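Local coordinates for Phenylalanine/tyrosine ammonia-lyase (Rhodosporidium toruloides, PDB 1Y2M), which catalyses the non-oxidative deamination of L-phenylalanine and L-tyrosine to trans-cinnamic and p-coumaric acid, the committing step of phenylpropanoid pathways, at residues T300-V305 / K334-S339. Sequence-based numbering, arbitrary orientation.
Sequences TVEAMV and KLLEGS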
loop_
_atom_site.group_PDB
_atom_site.type_symbol
_atom_site.label_atom_id
_atom_site.label_comp_id
_atom_site.label_asym_id
_atom_site.label_seq_id
_atom_site.Cartn_x
_atom_site.Cartn_y
_atom_site.Cartn_z
ATOM N N THR B 300 9.203 9.242 -29.222
ATOM C CA THR B 300 9.539 7.801 -29.227
ATOM C C THR B 300 8.994 7.085 -30.460
ATOM O O THR B 300 9.649 6.196 -31.015
ATOM C CB THR B 300 9.119 7.121 -27.916
ATOM O OG1 THR B 300 9.672 7.826 -26.777
ATOM C CG2 THR B 300 9.592 5.670 -27.866
ATOM N N VAL B 301 7.771 7.405 -30.884
ATOM C CA VAL B 301 7.252 6.791 -32.107
ATOM C C VAL B 301 8.233 7.149 -33.234
ATOM O O VAL B 301 8.580 6.301 -34.065
ATOM C CB VAL B 301 5.814 7.283 -32.439
ATOM C CG1 VAL B 301 5.379 6.827 -33.821
ATOM C CG2 VAL B 301 4.782 6.818 -31.376
ATOM N N GLU B 302 8.702 8.399 -33.251
ATOM C CA GLU B 302 9.653 8.812 -34.294
ATOM C C GLU B 302 10.981 8.034 -34.206
ATOM O O GLU B 302 11.436 7.442 -35.170
ATOM C CB GLU B 302 9.895 10.325 -34.229
ATOM C CG GLU B 302 8.669 11.131 -34.589
ATOM C CD GLU B 302 9.011 12.620 -34.706
ATOM O OE1 GLU B 302 9.233 13.218 -33.641
ATOM O OE2 GLU B 302 9.098 13.189 -35.844
ATOM N N ALA B 303 11.573 7.953 -33.013
ATOM C CA ALA B 303 12.843 7.244 -32.850
ATOM C C ALA B 303 12.696 5.757 -33.205
ATOM O O ALA B 303 13.610 5.158 -33.704
ATOM C CB ALA B 303 13.344 7.356 -31.440
HETATM N N MSE B 304 11.517 5.189 -32.958
HETATM C CA MSE B 304 11.263 3.754 -33.201
HETATM C C MSE B 304 10.770 3.487 -34.611
HETATM O O MSE B 304 10.472 2.367 -34.937
HETATM C CB MSE B 304 10.233 3.257 -32.203
HETATM C CG MSE B 304 10.703 3.290 -30.767
HETATM SE SE MSE B 304 11.850 1.677 -30.475
HETATM C CE MSE B 304 10.473 0.224 -30.492
ATOM N N VAL B 305 10.729 4.522 -35.448
ATOM C CA VAL B 305 10.100 4.468 -36.778
ATOM C C VAL B 305 8.776 3.693 -36.683
ATOM O O VAL B 305 8.461 2.793 -37.484
ATOM C CB VAL B 305 11.063 3.968 -37.879
ATOM C CG1 VAL B 305 10.418 4.000 -39.231
ATOM C CG2 VAL B 305 12.216 4.939 -37.972
ATOM N N LYS B 334 -1.324 15.344 -33.662
ATOM C CA LYS B 334 -0.862 16.689 -34.037
ATOM C C LYS B 334 0.659 16.738 -34.062
ATOM O O LYS B 334 1.259 17.193 -35.032
ATOM C CB LYS B 334 -1.429 17.729 -33.081
ATOM C CG LYS B 334 -0.826 19.118 -33.307
ATOM C CD LYS B 334 -1.856 20.232 -33.370
ATOM C CE LYS B 334 -2.589 20.432 -32.101
ATOM N NZ LYS B 334 -3.422 21.680 -32.186
ATOM N N LEU B 335 1.276 16.217 -33.011
ATOM C CA LEU B 335 2.733 16.225 -32.913
ATOM C C LEU B 335 3.392 15.414 -34.012
ATOM O O LEU B 335 4.483 15.785 -34.429
ATOM C CB LEU B 335 3.187 15.705 -31.565
ATOM C CG LEU B 335 2.789 16.545 -30.341
ATOM C CD1 LEU B 335 3.216 15.820 -29.120
ATOM C CD2 LEU B 335 3.422 17.956 -30.393
ATOM N N LEU B 336 2.788 14.292 -34.438
ATOM C CA LEU B 336 3.401 13.436 -35.465
ATOM C C LEU B 336 3.189 13.889 -36.908
ATOM O O LEU B 336 3.859 13.382 -37.820
ATOM C CB LEU B 336 2.948 11.959 -35.317
ATOM C CG LEU B 336 3.451 11.324 -34.003
ATOM C CD1 LEU B 336 2.806 9.960 -33.756
ATOM C CD2 LEU B 336 4.976 11.236 -34.033
ATOM N N GLU B 337 2.275 14.822 -37.144
ATOM C CA GLU B 337 2.062 15.321 -38.500
ATOM C C GLU B 337 3.342 15.870 -39.041
ATOM O O GLU B 337 4.029 16.627 -38.365
ATOM C CB GLU B 337 1.010 16.403 -38.539
ATOM C CG GLU B 337 -0.316 15.828 -38.239
ATOM C CD GLU B 337 -1.413 16.316 -39.134
ATOM O OE1 GLU B 337 -1.142 17.061 -40.117
ATOM O OE2 GLU B 337 -2.553 15.909 -38.831
ATOM N N GLY B 338 3.659 15.459 -40.251
ATOM C CA GLY B 338 4.851 15.980 -40.897
ATOM C C GLY B 338 6.137 15.256 -40.553
ATOM O O GLY B 338 7.192 15.563 -41.144
ATOM N N SER B 339 6.090 14.323 -39.599
ATOM C CA SER B 339 7.254 13.489 -39.297
ATOM C C SER B 339 7.653 12.647 -40.509
ATOM O O SER B 339 6.810 12.087 -41.180
ATOM C CB SER B 339 6.992 12.545 -38.118
ATOM O OG SER B 339 8.184 11.822 -37.785
#
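Glu302, in the last turn of helix 273-303, reaches over to Ser339, just past the end of helix 323-336, and the two share one short hydrogen bond: Ser339 OG gives its proton to Glu302 OE2 at 2.5 Å, on the anti lone pair, the one turned away from OE1. The glutamate gets there by staying extended beyond CG (chi2 -172°), while Ser339 holds OG anti to its backbone N (chi1 -175°), aimed at the carboxylate. A type II turn from Leu336 to Ser339, with Gly338 at positive phi, brings the serine round to face helix 273-303. Next to the polar pair lies Leu336, whose two methyls divide the work. CD2 rests against the aliphatic part of the glutamate, 3.7 Å from Glu302 CG, the two side chains running past each other in opposite directions; CD1 meets Val301 CG1 at 4.1 Å, where the side chains cross at about a right angle. The Val301 side chain is about 8 Å from that of Arg366, a probable cinnamate-binding residue. Glu302 OE2 also accepts the backbone N-H of Ser659, and OE1 is hydrogen-bonded to Thr662 OG1, so the carboxylate ties a third part of the chain to the two helix ends. Replacing Glu302 by an alanine would probably leave the Ser339 hydroxyl and the Ser659 N-H without their shared acceptor and open a gap beside Leu336 CD2. With the backbone N-H groups of Phe341 and Ala342 directed at Ser339 OG, the hydroxyl proton is left for Glu302, and the two neutral donors on OE2 probably help to stabilise a buried negative charge.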